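PDB 3KFV: tight junction protein ZO-3 from Homo sapiens, which scaffolds tight junctions, linking transmembrane proteins such as claudins and occludin to the actin cytoskeleton, with this fragment holding its SH3 and guanylate kinase-like domains. Local coordinates for residues Arg8-Leu13 and Leu213-Tyr218; Gly152-Ile157 and Lys234-Trp239; Gln169-Glu174 and Arg192-Lys197. All blocks are in the same frame, centred on the assembly; numbering follows the deposited sequence.

Contact 1. Residues Arg8-Leu13 and Leu213-Tyr218; sequences RTHFEL and LNYVQY
The end of strand 5-9 and the loop after it face the C-terminal end of helix 207-215, H10 and Y215 being nearest at 9.6 Å between CA atoms, a gap that long side chains span. R8 has CG anti to its backbone N and bends at its third torsion (chi3 72°), which turns the guanidinium to the carbonyl of Y215. This accepts hydrogen bonds from both terminal nitrogens, NH1 of R8 at 3.1 Å and NH2 at 3.0 Å from Y215 O. The acceptor sits close to the guanidinium plane; NH2 meets it almost in line with the C=O bond, whereas NH1 approaches at an angle, tilted from the carbonyl plane. Over one guanidinium face lies the amide of Q217, its plane only 6° away, with Q217 CD 3.7 Å from R8 NH2. Q217 has positive phi in the Schellman motif that ends the helix, and its side chain comes to meet R8 from the opposite direction. Beside this stack, Y215 OH meets H10 ND1 at 2.7 Å in a nearly straight bond at the imidazole edge; the two rings are inclined by 66°. The tyrosine hydroxyl also bonds to T126, E135 takes H10 NE2, and Y131 stacks on H10 and makes a cation-pi contact with R8. This buried junction of the SH3 and guanylate kinase-like domains is thus chiefly polar. A cationic arginine at the carbonyl end of a helix would probably interact favourably with the helix dipole, while its salt bridge to E135, on the neighbouring strand 134-141, probably offsets its charge.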
ATOM      1  N   ARG A   8      -1.639 -10.108 -12.969  1.00 34.66           N
ATOM      2  CA  ARG A   8      -0.930  -9.980 -11.705  1.00 35.34           C
ATOM      3  C   ARG A   8      -0.076 -11.234 -11.469  1.00 36.59           C
ATOM      4  O   ARG A   8      -0.539 -12.358 -11.662  1.00 37.97           O
ATOM      5  CB  ARG A   8      -1.909  -9.744 -10.560  1.00 29.14           C
ATOM      6  CG  ARG A   8      -1.323  -8.929  -9.429  1.00 31.92           C
ATOM      7  CD  ARG A   8      -2.400  -8.429  -8.477  1.00 34.56           C
ATOM      8  NE  ARG A   8      -2.988  -9.482  -7.649  1.00 33.40           N
ATOM      9  CZ  ARG A   8      -2.876  -9.538  -6.326  1.00 33.54           C
ATOM     10  NH1 ARG A   8      -2.200  -8.603  -5.678  1.00 34.85           N
ATOM     11  NH2 ARG A   8      -3.446 -10.523  -5.648  1.00 36.19           N
ATOM     12  N   THR A   9       1.177 -11.035 -11.072  1.00 33.79           N
ATOM     13  CA  THR A   9       2.126 -12.134 -10.955  1.00 34.18           C
ATOM     14  C   THR A   9       2.207 -12.668  -9.520  1.00 36.32           C
ATOM     15  O   THR A   9       2.297 -11.896  -8.569  1.00 37.72           O
ATOM     16  CB  THR A   9       3.529 -11.699 -11.437  1.00 34.64           C
ATOM     17  OG1 THR A   9       4.012 -10.637 -10.611  1.00 35.70           O
ATOM     18  CG2 THR A   9       3.475 -11.206 -12.875  1.00 33.04           C
ATOM     19  N   HIS A  10       2.178 -13.988  -9.369  1.00 36.20           N
ATOM     20  CA  HIS A  10       2.194 -14.606  -8.045  1.00 35.43           C
ATOM     21  C   HIS A  10       3.390 -15.534  -7.826  1.00 39.93           C
ATOM     22  O   HIS A  10       3.325 -16.503  -7.065  1.00 37.43           O
ATOM     23  CB  HIS A  10       0.873 -15.328  -7.781  1.00 33.89           C
ATOM     24  CG  HIS A  10      -0.295 -14.402  -7.687  1.00 38.36           C
ATOM     25  ND1 HIS A  10      -0.618 -13.727  -6.527  1.00 36.15           N
ATOM     26  CD2 HIS A  10      -1.201 -14.011  -8.615  1.00 36.50           C
ATOM     27  CE1 HIS A  10      -1.680 -12.972  -6.743  1.00 37.06           C
ATOM     28  NE2 HIS A  10      -2.054 -13.127  -8.000  1.00 36.96           N
ATOM     29  N   PHE A  11       4.485 -15.225  -8.505  1.00 38.83           N
ATOM     30  CA  PHE A  11       5.751 -15.878  -8.235  1.00 42.06           C
ATOM     31  C   PHE A  11       6.879 -14.912  -8.586  1.00 45.64           C
ATOM     32  O   PHE A  11       6.650 -13.898  -9.251  1.00 42.66           O
ATOM     33  CB  PHE A  11       5.869 -17.195  -9.013  1.00 43.91           C
ATOM     34  CG  PHE A  11       5.775 -17.038 -10.504  1.00 43.77           C
ATOM     35  CD1 PHE A  11       6.922 -17.020 -11.288  1.00 43.25           C
ATOM     36  CD2 PHE A  11       4.543 -16.911 -11.124  1.00 39.47           C
ATOM     37  CE1 PHE A  11       6.842 -16.869 -12.663  1.00 41.41           C
ATOM     38  CE2 PHE A  11       4.454 -16.766 -12.498  1.00 40.85           C
ATOM     39  CZ  PHE A  11       5.606 -16.744 -13.269  1.00 40.29           C
ATOM     40  N   GLU A  12       8.088 -15.217  -8.128  1.00 45.21           N
ATOM     41  CA  GLU A  12       9.227 -14.342  -8.363  1.00 44.58           C
ATOM     42  C   GLU A  12       9.970 -14.712  -9.649  1.00 49.39           C
ATOM     43  O   GLU A  12      10.075 -15.887 -10.007  1.00 45.99           O
ATOM     44  CB  GLU A  12      10.177 -14.364  -7.157  1.00 45.07           C
ATOM     45  CG  GLU A  12       9.945 -13.240  -6.137  1.00 49.80           C
ATOM     46  CD  GLU A  12       8.579 -13.308  -5.451  1.00 52.95           C
ATOM     47  OE1 GLU A  12       8.080 -14.427  -5.197  1.00 52.57           O
ATOM     48  OE2 GLU A  12       8.003 -12.238  -5.153  1.00 51.23           O
ATOM     49  N   LEU A  13      10.469 -13.697 -10.348  1.00 50.25           N
ATOM     50  CA  LEU A  13      11.264 -13.908 -11.551  1.00 46.49           C
ATOM     51  C   LEU A  13      12.334 -12.826 -11.666  1.00 54.36           C
ATOM     52  O   LEU A  13      12.056 -11.640 -11.465  1.00 50.57           O
ATOM     53  CB  LEU A  13      10.380 -13.899 -12.795  1.00 45.46           C
ATOM     54  CG  LEU A  13      11.096 -14.223 -14.108  1.00 48.31           C
ATOM     55  CD1 LEU A  13      11.497 -15.688 -14.135  1.00 43.06           C
ATOM     56  CD2 LEU A  13      10.229 -13.879 -15.309  1.00 38.71           C
ATOM     57  N   LEU A 213      -1.288  -6.037   2.773  1.00 34.16           N
ATOM     58  CA  LEU A 213      -2.610  -5.497   2.460  1.00 36.46           C
ATOM     59  C   LEU A 213      -2.749  -5.225   0.968  1.00 35.27           C
ATOM     60  O   LEU A 213      -3.797  -5.487   0.370  1.00 33.70           O
ATOM     61  CB  LEU A 213      -2.889  -4.219   3.258  1.00 37.73           C
ATOM     62  CG  LEU A 213      -3.133  -4.405   4.756  1.00 36.68           C
ATOM     63  CD1 LEU A 213      -2.945  -3.095   5.492  1.00 33.35           C
ATOM     64  CD2 LEU A 213      -4.517  -4.985   5.015  1.00 33.76           C
ATOM     65  N   ASN A 214      -1.692  -4.690   0.371  1.00 30.67           N
ATOM     66  CA  ASN A 214      -1.674  -4.521  -1.072  1.00 31.45           C
ATOM     67  C   ASN A 214      -1.854  -5.867  -1.765  1.00 35.66           C
ATOM     68  O   ASN A 214      -2.535  -5.959  -2.783  1.00 36.76           O
ATOM     69  CB  ASN A 214      -0.377  -3.866  -1.527  1.00 27.27           C
ATOM     70  CG  ASN A 214      -0.364  -2.380  -1.286  1.00 27.79           C
ATOM     71  OD1 ASN A 214      -1.412  -1.760  -1.117  1.00 35.15           O
ATOM     72  ND2 ASN A 214       0.821  -1.792  -1.274  1.00 29.28           N
ATOM     73  N   TYR A 215      -1.253  -6.909  -1.198  1.00 32.80           N
ATOM     74  CA  TYR A 215      -1.252  -8.220  -1.831  1.00 32.83           C
ATOM     75  C   TYR A 215      -2.628  -8.881  -1.832  1.00 36.17           C
ATOM     76  O   TYR A 215      -3.047  -9.455  -2.842  1.00 35.48           O
ATOM     77  CB  TYR A 215      -0.219  -9.141  -1.177  1.00 35.61           C
ATOM     78  CG  TYR A 215       0.023 -10.403  -1.971  1.00 35.40           C
ATOM     79  CD1 TYR A 215       0.533 -10.339  -3.262  1.00 38.02           C
ATOM     80  CD2 TYR A 215      -0.265 -11.650  -1.442  1.00 34.08           C
ATOM     81  CE1 TYR A 215       0.755 -11.482  -4.001  1.00 38.60           C
ATOM     82  CE2 TYR A 215      -0.047 -12.801  -2.177  1.00 35.83           C
ATOM     83  CZ  TYR A 215       0.464 -12.708  -3.454  1.00 35.37           C
ATOM     84  OH  TYR A 215       0.679 -13.840  -4.194  1.00 39.70           O
ATOM     85  N   VAL A 216      -3.324  -8.807  -0.700  1.00 36.99           N
ATOM     86  CA  VAL A 216      -4.681  -9.343  -0.617  1.00 40.92           C
ATOM     87  C   VAL A 216      -5.695  -8.359  -1.192  1.00 37.21           C
ATOM     88  O   VAL A 216      -6.896  -8.590  -1.120  1.00 41.22           O
ATOM     89  CB  VAL A 216      -5.086  -9.711   0.829  1.00 39.94           C
ATOM     90  CG1 VAL A 216      -4.135 -10.755   1.393  1.00 38.51           C
ATOM     91  CG2 VAL A 216      -5.124  -8.469   1.709  1.00 36.02           C
ATOM     92  N   GLN A 217      -5.202  -7.255  -1.743  1.00 34.18           N
ATOM     93  CA  GLN A 217      -6.038  -6.338  -2.516  1.00 38.35           C
ATOM     94  C   GLN A 217      -7.020  -5.504  -1.684  1.00 41.06           C
ATOM     95  O   GLN A 217      -8.096  -5.130  -2.151  1.00 38.11           O
ATOM     96  CB  GLN A 217      -6.758  -7.095  -3.633  1.00 39.68           C
ATOM     97  CG  GLN A 217      -5.791  -7.781  -4.583  1.00 40.83           C
ATOM     98  CD  GLN A 217      -6.467  -8.320  -5.825  1.00 45.79           C
ATOM     99  OE1 GLN A 217      -6.304  -7.764  -6.915  1.00 47.91           O
ATOM    100  NE2 GLN A 217      -7.233  -9.404  -5.672  1.00 39.97           N
ATOM    101  N   TYR A 218      -6.627  -5.217  -0.447  1.00 43.31           N
ATOM    102  CA  TYR A 218      -7.313  -4.239   0.376  1.00 36.01           C
ATOM    103  C   TYR A 218      -6.815  -2.854  -0.002  1.00 34.38           C
ATOM    104  O   TYR A 218      -7.461  -1.854   0.288  1.00 37.00           O
ATOM    105  CB  TYR A 218      -7.038  -4.513   1.850  1.00 38.62           C
ATOM    106  CG  TYR A 218      -8.005  -5.493   2.462  1.00 38.45           C
ATOM    107  CD1 TYR A 218      -8.729  -5.162   3.595  1.00 38.14           C
ATOM    108  CD2 TYR A 218      -8.214  -6.741   1.890  1.00 41.30           C
ATOM    109  CE1 TYR A 218      -9.625  -6.051   4.154  1.00 45.64           C
ATOM    110  CE2 TYR A 218      -9.109  -7.643   2.445  1.00 43.81           C
ATOM    111  CZ  TYR A 218      -9.814  -7.292   3.579  1.00 47.17           C
ATOM    112  OH  TYR A 218     -10.711  -8.175   4.144  1.00 44.50           O
TER

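Contact 2. Residues Gly152-Ile157 and Lys234-Trp239; sequences GPVADI and KALRQW
R237 bends at its third side-chain torsion (chi3 64°) and D156 places CG between its backbone N and carbonyl carbon (chi1 54°), which together bring guanidinium and carboxylate edge to edge. The two groups are nearly coplanar, 16° apart, and form an end-on bidentate salt bridge: NH1 of R237 lies 2.9 Å from OD2 of D156 and NH2 3.2 Å from OD1, each oxygen using its syn lone pair. OD1 of D156 also accepts the backbone N of I157, from above the carboxylate plane. A weak hydrogen bond runs from R237 NH2 to P153 O at 3.0 Å, so that nitrogen serves two acceptors, while CD1 of I157 approaches it obliquely at 3.6 Å. An asparagine in place of D156 would probably lose the charge pairing and leave the buried guanidinium with a weaker hold on its rotation. Alongside, V154 CG1 meets L236 CD2 at 4.3 Å, a loose apolar touch. S244 gives R237 NH1 a further partner. The contact joins the loop after strand 148-151 and the start of helix 155-165 to helix 230-240 in the guanylate kinase-like domain; P153 also packs on L251 and A255 of helix 248-262, and V154 rests on F225 of strand 221-227.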
ATOM      1  N   GLY A 152       4.361   8.560   9.196  1.00 35.57           N
ATOM      2  CA  GLY A 152       4.907   9.849   9.576  1.00 37.62           C
ATOM      3  C   GLY A 152       4.719  10.120  11.055  1.00 38.37           C
ATOM      4  O   GLY A 152       4.147   9.303  11.775  1.00 41.31           O
ATOM      5  N   PRO A 153       5.191  11.280  11.518  1.00 40.42           N
ATOM      6  CA  PRO A 153       5.255  11.560  12.954  1.00 45.09           C
ATOM      7  C   PRO A 153       3.954  12.106  13.539  1.00 46.47           C
ATOM      8  O   PRO A 153       4.005  12.727  14.603  1.00 45.54           O
ATOM      9  CB  PRO A 153       6.350  12.635  13.051  1.00 47.93           C
ATOM     10  CG  PRO A 153       6.908  12.800  11.652  1.00 44.48           C
ATOM     11  CD  PRO A 153       5.824  12.345  10.733  1.00 46.49           C
ATOM     12  N   VAL A 154       2.821  11.890  12.872  1.00 42.92           N
ATOM     13  CA  VAL A 154       1.542  12.359  13.405  1.00 40.10           C
ATOM     14  C   VAL A 154       0.427  11.358  13.206  1.00 37.89           C
ATOM     15  O   VAL A 154      -0.748  11.711  13.292  1.00 37.27           O
ATOM     16  CB  VAL A 154       1.100  13.696  12.791  1.00 39.89           C
ATOM     17  CG1 VAL A 154       1.961  14.832  13.318  1.00 41.78           C
ATOM     18  CG2 VAL A 154       1.136  13.626  11.267  1.00 42.33           C
ATOM     19  N   ALA A 155       0.799  10.112  12.942  1.00 40.22           N
ATOM     20  CA  ALA A 155      -0.191   9.059  12.762  1.00 41.06           C
ATOM     21  C   ALA A 155      -1.188   9.080  13.916  1.00 41.88           C
ATOM     22  O   ALA A 155      -2.399   9.035  13.704  1.00 42.50           O
ATOM     23  CB  ALA A 155       0.484   7.700  12.658  1.00 36.65           C
ATOM     24  N   ASP A 156      -0.673   9.162  15.138  1.00 42.21           N
ATOM     25  CA  ASP A 156      -1.532   9.153  16.319  1.00 43.06           C
ATOM     26  C   ASP A 156      -2.490  10.344  16.344  1.00 38.68           C
ATOM     27  O   ASP A 156      -3.697  10.179  16.538  1.00 37.02           O
ATOM     28  CB  ASP A 156      -0.703   9.074  17.612  1.00 45.40           C
ATOM     29  CG  ASP A 156       0.358  10.165  17.707  1.00 50.81           C
ATOM     30  OD1 ASP A 156       0.520  10.948  16.745  1.00 46.90           O
ATOM     31  OD2 ASP A 156       1.035  10.239  18.757  1.00 51.68           O
ATOM     32  N   ILE A 157      -1.947  11.537  16.141  1.00 36.85           N
ATOM     33  CA  ILE A 157      -2.748  12.755  16.112  1.00 39.23           C
ATOM     34  C   ILE A 157      -3.786  12.713  14.998  1.00 38.29           C
ATOM     35  O   ILE A 157      -4.964  13.009  15.220  1.00 38.01           O
ATOM     36  CB  ILE A 157      -1.861  13.996  15.921  1.00 40.52           C
ATOM     37  CG1 ILE A 157      -0.984  14.212  17.159  1.00 40.19           C
ATOM     38  CG2 ILE A 157      -2.715  15.220  15.627  1.00 37.15           C
ATOM     39  CD1 ILE A 157       0.232  15.079  16.905  1.00 38.61           C
ATOM     40  N   LYS A 234       8.481  19.166  17.054  1.00 58.44           N
ATOM     41  CA  LYS A 234       8.271  19.224  18.496  1.00 56.28           C
ATOM     42  C   LYS A 234       7.213  20.270  18.810  1.00 50.99           C
ATOM     43  O   LYS A 234       6.364  20.070  19.679  1.00 52.07           O
ATOM     44  CB  LYS A 234       9.575  19.567  19.213  1.00 57.82           C
ATOM     45  CG  LYS A 234       9.502  19.453  20.723  1.00 61.81           C
ATOM     46  CD  LYS A 234      10.766  19.995  21.376  1.00 68.64           C
ATOM     47  CE  LYS A 234      10.659  19.972  22.898  1.00 80.52           C
ATOM     48  NZ  LYS A 234      11.812  20.664  23.544  1.00 74.82           N
ATOM     49  N   ALA A 235       7.269  21.383  18.088  1.00 48.92           N
ATOM     50  CA  ALA A 235       6.288  22.445  18.239  1.00 49.24           C
ATOM     51  C   ALA A 235       4.907  21.914  17.905  1.00 49.91           C
ATOM     52  O   ALA A 235       3.996  21.953  18.732  1.00 55.13           O
ATOM     53  CB  ALA A 235       6.634  23.611  17.341  1.00 50.13           C
ATOM     54  N   LEU A 236       4.762  21.412  16.684  1.00 51.63           N
ATOM     55  CA  LEU A 236       3.507  20.824  16.221  1.00 50.93           C
ATOM     56  C   LEU A 236       2.923  19.821  17.220  1.00 47.60           C
ATOM     57  O   LEU A 236       1.733  19.855  17.525  1.00 43.10           O
ATOM     58  CB  LEU A 236       3.724  20.142  14.869  1.00 47.31           C
ATOM     59  CG  LEU A 236       2.507  19.545  14.164  1.00 46.84           C
ATOM     60  CD1 LEU A 236       1.402  20.580  14.034  1.00 53.34           C
ATOM     61  CD2 LEU A 236       2.908  19.026  12.802  1.00 44.84           C
ATOM     62  N   ARG A 237       3.764  18.925  17.722  1.00 49.76           N
ATOM     63  CA  ARG A 237       3.291  17.893  18.636  1.00 47.56           C
ATOM     64  C   ARG A 237       2.852  18.484  19.969  1.00 49.25           C
ATOM     65  O   ARG A 237       1.822  18.093  20.512  1.00 50.07           O
ATOM     66  CB  ARG A 237       4.341  16.792  18.828  1.00 41.28           C
ATOM     67  CG  ARG A 237       4.448  15.846  17.634  1.00 39.88           C
ATOM     68  CD  ARG A 237       5.181  14.544  17.966  1.00 42.93           C
ATOM     69  NE  ARG A 237       4.476  13.740  18.961  1.00 42.99           N
ATOM     70  CZ  ARG A 237       3.454  12.929  18.691  1.00 45.15           C
ATOM     71  NH1 ARG A 237       2.877  12.244  19.669  1.00 45.04           N
ATOM     72  NH2 ARG A 237       3.005  12.805  17.450  1.00 44.73           N
ATOM     73  N   GLN A 238       3.623  19.437  20.484  1.00 51.98           N
ATOM     74  CA  GLN A 238       3.311  20.060  21.765  1.00 48.43           C
ATOM     75  C   GLN A 238       1.961  20.757  21.702  1.00 49.78           C
ATOM     76  O   GLN A 238       1.238  20.828  22.695  1.00 54.09           O
ATOM     77  CB  GLN A 238       4.395  21.069  22.151  1.00 53.64           C
ATOM     78  CG  GLN A 238       4.373  21.464  23.627  1.00 59.88           C
ATOM     79  CD  GLN A 238       4.914  20.361  24.530  1.00 67.41           C
ATOM     80  OE1 GLN A 238       5.982  19.793  24.268  1.00 62.02           O
ATOM     81  NE2 GLN A 238       4.178  20.054  25.600  1.00 53.60           N
ATOM     82  N   TRP A 239       1.628  21.263  20.519  1.00 48.58           N
ATOM     83  CA  TRP A 239       0.397  22.015  20.297  1.00 43.16           C
ATOM     84  C   TRP A 239      -0.811  21.101  20.079  1.00 42.72           C
ATOM     85  O   TRP A 239      -1.895  21.375  20.590  1.00 43.19           O
ATOM     86  CB  TRP A 239       0.606  22.992  19.130  1.00 45.23           C
ATOM     87  CG  TRP A 239      -0.621  23.507  18.425  1.00 45.12           C
ATOM     88  CD1 TRP A 239      -0.989  23.243  17.134  1.00 42.72           C
ATOM     89  CD2 TRP A 239      -1.612  24.406  18.947  1.00 44.62           C
ATOM     90  NE1 TRP A 239      -2.153  23.908  16.827  1.00 45.51           N
ATOM     91  CE2 TRP A 239      -2.558  24.627  17.922  1.00 42.36           C
ATOM     92  CE3 TRP A 239      -1.799  25.034  20.184  1.00 45.59           C
ATOM     93  CZ2 TRP A 239      -3.671  25.449  18.095  1.00 42.27           C
ATOM     94  CZ3 TRP A 239      -2.911  25.857  20.353  1.00 43.14           C
ATOM     95  CH2 TRP A 239      -3.828  26.057  19.314  1.00 42.11           C
TER

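Contact 3. Residues Gln169-Glu174 and Arg192-Lys197; sequences QFEIAE and RVIAEK
I194, packed between E171 and A173, forms the close-packed half of this contact, where helix 188-196 lies against strand 170-172 at the border of the parallel sheet; with strand 200-203 they make a beta-alpha-beta crossover of the guanylate kinase-like domain. The isoleucine reaches over with its longer branch: CD1 comes to 3.7 Å from A173 CA, just past the strand, and 4.1 Å from A173 CB. Its CG1 packs against the E171 carboxylate, 3.9 Å from E171 CD, so one apolar branch bridges two alternate residues. CG1 anti to the carbonyl carbon (chi1 -75°) carries the methyl out toward the strand. Strand 200-203 pairs with E171 and A173 through backbone bonds and brings A201 against I194. Toward solvent the contact loosens. E171, extended from the strand, and K197, extended from just beyond the helix, meet toward their ends, NZ of K197 3.3 Å from OE2 of E171, on its syn lone pair, with the lysine's last methylenes beside the same oxygen. With the lysine exposed and the separation long, this salt bridge is probably modest in strength; the apolar grip of I194 is likely to hold helix and edge strand together.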
ATOM      1  N   GLN A 169     -17.402   7.181  10.049  1.00 45.35           N
ATOM      2  CA  GLN A 169     -16.659   6.898   8.826  1.00 43.10           C
ATOM      3  C   GLN A 169     -15.263   6.381   9.096  1.00 38.23           C
ATOM      4  O   GLN A 169     -14.557   6.000   8.167  1.00 38.70           O
ATOM      5  CB  GLN A 169     -16.550   8.155   7.978  1.00 44.03           C
ATOM      6  CG  GLN A 169     -17.816   8.958   7.933  1.00 44.21           C
ATOM      7  CD  GLN A 169     -17.981   9.641   6.610  1.00 51.31           C
ATOM      8  OE1 GLN A 169     -17.592   9.099   5.567  1.00 47.56           O
ATOM      9  NE2 GLN A 169     -18.562  10.840   6.631  1.00 52.33           N
ATOM     10  N   PHE A 170     -14.870   6.386  10.365  1.00 38.17           N
ATOM     11  CA  PHE A 170     -13.521   6.007  10.756  1.00 34.87           C
ATOM     12  C   PHE A 170     -13.522   5.249  12.069  1.00 34.20           C
ATOM     13  O   PHE A 170     -14.257   5.583  12.992  1.00 35.67           O
ATOM     14  CB  PHE A 170     -12.631   7.246  10.907  1.00 32.90           C
ATOM     15  CG  PHE A 170     -12.381   7.980   9.622  1.00 34.67           C
ATOM     16  CD1 PHE A 170     -11.414   7.540   8.734  1.00 36.20           C
ATOM     17  CD2 PHE A 170     -13.101   9.120   9.307  1.00 35.95           C
ATOM     18  CE1 PHE A 170     -11.176   8.220   7.550  1.00 35.93           C
ATOM     19  CE2 PHE A 170     -12.867   9.805   8.130  1.00 34.56           C
ATOM     20  CZ  PHE A 170     -11.902   9.355   7.250  1.00 37.66           C
ATOM     21  N   GLU A 171     -12.690   4.220  12.142  1.00 35.00           N
ATOM     22  CA  GLU A 171     -12.409   3.549  13.396  1.00 34.56           C
ATOM     23  C   GLU A 171     -10.950   3.149  13.376  1.00 35.14           C
ATOM     24  O   GLU A 171     -10.450   2.688  12.356  1.00 35.62           O
ATOM     25  CB  GLU A 171     -13.288   2.312  13.580  1.00 34.06           C
ATOM     26  CG  GLU A 171     -13.045   1.614  14.909  1.00 38.59           C
ATOM     27  CD  GLU A 171     -13.975   0.437  15.156  1.00 49.52           C
ATOM     28  OE1 GLU A 171     -13.549  -0.515  15.854  1.00 46.60           O
ATOM     29  OE2 GLU A 171     -15.127   0.465  14.660  1.00 51.75           O
ATOM     30  N   ILE A 172     -10.261   3.336  14.495  1.00 36.42           N
ATOM     31  CA  ILE A 172      -8.881   2.886  14.598  1.00 36.52           C
ATOM     32  C   ILE A 172      -8.830   1.367  14.717  1.00 37.68           C
ATOM     33  O   ILE A 172      -9.499   0.782  15.567  1.00 40.19           O
ATOM     34  CB  ILE A 172      -8.169   3.520  15.800  1.00 32.82           C
ATOM     35  CG1 ILE A 172      -7.940   5.006  15.549  1.00 34.12           C
ATOM     36  CG2 ILE A 172      -6.847   2.826  16.059  1.00 33.15           C
ATOM     37  CD1 ILE A 172      -7.329   5.724  16.715  1.00 34.37           C
ATOM     38  N   ALA A 173      -8.046   0.732  13.852  1.00 40.03           N
ATOM     39  CA  ALA A 173      -7.830  -0.707  13.926  1.00 39.17           C
ATOM     40  C   ALA A 173      -6.980  -1.025  15.154  1.00 48.85           C
ATOM     41  O   ALA A 173      -5.875  -0.503  15.301  1.00 53.01           O
ATOM     42  CB  ALA A 173      -7.147  -1.201  12.666  1.00 33.39           C
ATOM     43  N   GLU A 174      -7.492  -1.880  16.035  1.00 56.10           N
ATOM     44  CA  GLU A 174      -6.798  -2.196  17.288  1.00 66.31           C
ATOM     45  C   GLU A 174      -5.660  -3.215  17.121  1.00 63.60           C
ATOM     46  O   GLU A 174      -5.896  -4.349  16.702  1.00 63.37           O
ATOM     47  CB  GLU A 174      -7.797  -2.692  18.339  1.00 67.82           C
ATOM     48  N   ARG A 192     -11.037  -6.195   8.210  1.00 36.82           N
ATOM     49  CA  ARG A 192     -12.267  -6.664   7.577  1.00 37.92           C
ATOM     50  C   ARG A 192     -13.521  -6.295   8.383  1.00 39.33           C
ATOM     51  O   ARG A 192     -14.515  -5.835   7.828  1.00 34.96           O
ATOM     52  CB  ARG A 192     -12.223  -8.179   7.380  1.00 38.76           C
ATOM     53  CG  ARG A 192     -13.154  -8.686   6.293  1.00 40.33           C
ATOM     54  CD  ARG A 192     -13.458 -10.162   6.456  1.00 36.05           C
ATOM     55  NE  ARG A 192     -12.403 -10.870   7.174  1.00 42.66           N
ATOM     56  CZ  ARG A 192     -11.362 -11.467   6.597  1.00 42.03           C
ATOM     57  NH1 ARG A 192     -11.217 -11.446   5.278  1.00 41.31           N
ATOM     58  NH2 ARG A 192     -10.463 -12.092   7.347  1.00 39.03           N
ATOM     59  N   VAL A 193     -13.478  -6.518   9.690  1.00 40.89           N
ATOM     60  CA  VAL A 193     -14.631  -6.230  10.535  1.00 38.42           C
ATOM     61  C   VAL A 193     -15.015  -4.749  10.458  1.00 41.94           C
ATOM     62  O   VAL A 193     -16.204  -4.418  10.408  1.00 42.96           O
ATOM     63  CB  VAL A 193     -14.401  -6.687  12.001  1.00 34.16           C
ATOM     64  CG1 VAL A 193     -15.193  -5.838  12.973  1.00 31.44           C
ATOM     65  CG2 VAL A 193     -14.765  -8.149  12.156  1.00 32.32           C
ATOM     66  N   ILE A 194     -14.011  -3.870  10.419  1.00 37.47           N
ATOM     67  CA  ILE A 194     -14.243  -2.424  10.363  1.00 33.85           C
ATOM     68  C   ILE A 194     -14.778  -1.973   9.004  1.00 39.59           C
ATOM     69  O   ILE A 194     -15.644  -1.102   8.926  1.00 40.09           O
ATOM     70  CB  ILE A 194     -12.961  -1.632  10.672  1.00 32.83           C
ATOM     71  CG1 ILE A 194     -12.647  -1.683  12.168  1.00 30.84           C
ATOM     72  CG2 ILE A 194     -13.097  -0.194  10.207  1.00 31.82           C
ATOM     73  CD1 ILE A 194     -11.216  -1.303  12.503  1.00 31.28           C
ATOM     74  N   ALA A 195     -14.262  -2.562   7.931  1.00 36.47           N
ATOM     75  CA  ALA A 195     -14.754  -2.247   6.597  1.00 35.14           C
ATOM     76  C   ALA A 195     -16.200  -2.724   6.400  1.00 42.11           C
ATOM     77  O   ALA A 195     -16.929  -2.199   5.556  1.00 43.40           O
ATOM     78  CB  ALA A 195     -13.841  -2.841   5.536  1.00 31.19           C
ATOM     79  N   GLU A 196     -16.608  -3.717   7.185  1.00 43.11           N
ATOM     80  CA  GLU A 196     -17.966  -4.248   7.115  1.00 43.23           C
ATOM     81  C   GLU A 196     -18.971  -3.261   7.707  1.00 48.76           C
ATOM     82  O   GLU A 196     -20.127  -3.217   7.280  1.00 49.16           O
ATOM     83  CB  GLU A 196     -18.066  -5.601   7.834  1.00 46.99           C
ATOM     84  CG  GLU A 196     -17.528  -6.793   7.044  1.00 44.27           C
ATOM     85  N   LYS A 197     -18.530  -2.486   8.700  1.00 47.81           N
ATOM     86  CA  LYS A 197     -19.339  -1.404   9.271  1.00 43.78           C
ATOM     87  C   LYS A 197     -19.365  -0.202   8.334  1.00 44.70           C
ATOM     88  O   LYS A 197     -19.814   0.876   8.712  1.00 47.16           O
ATOM     89  CB  LYS A 197     -18.772  -0.943  10.613  1.00 41.18           C
ATOM     90  CG  LYS A 197     -18.763  -1.979  11.718  1.00 41.97           C
ATOM     91  CD  LYS A 197     -18.090  -1.406  12.962  1.00 37.92           C
ATOM     92  CE  LYS A 197     -18.037  -2.422  14.089  1.00 46.68           C
ATOM     93  NZ  LYS A 197     -17.343  -1.873  15.294  1.00 57.27           N
TER

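From the N terminus, the chain enters contact 1 in the SH3 domain at strand 5-9 and closes that loop only about 200 residues later, at the end of helix 207-215. Within this span it passes 152-157, the first half of contact 2, then completes contact 3 by running from strand 170-172 to helix 188-196. Contact 2 closes afterwards at helix 230-240, so contacts 1 and 2 cross, while contact 3 lies within both spans. Contact 1 ties the two domains together; the others join parts of the guanylate kinase-like domain. Contacts 1 and 3 touch through Y218 and R192, whereas contacts 1 and 2 lie with centres 33 Å apart.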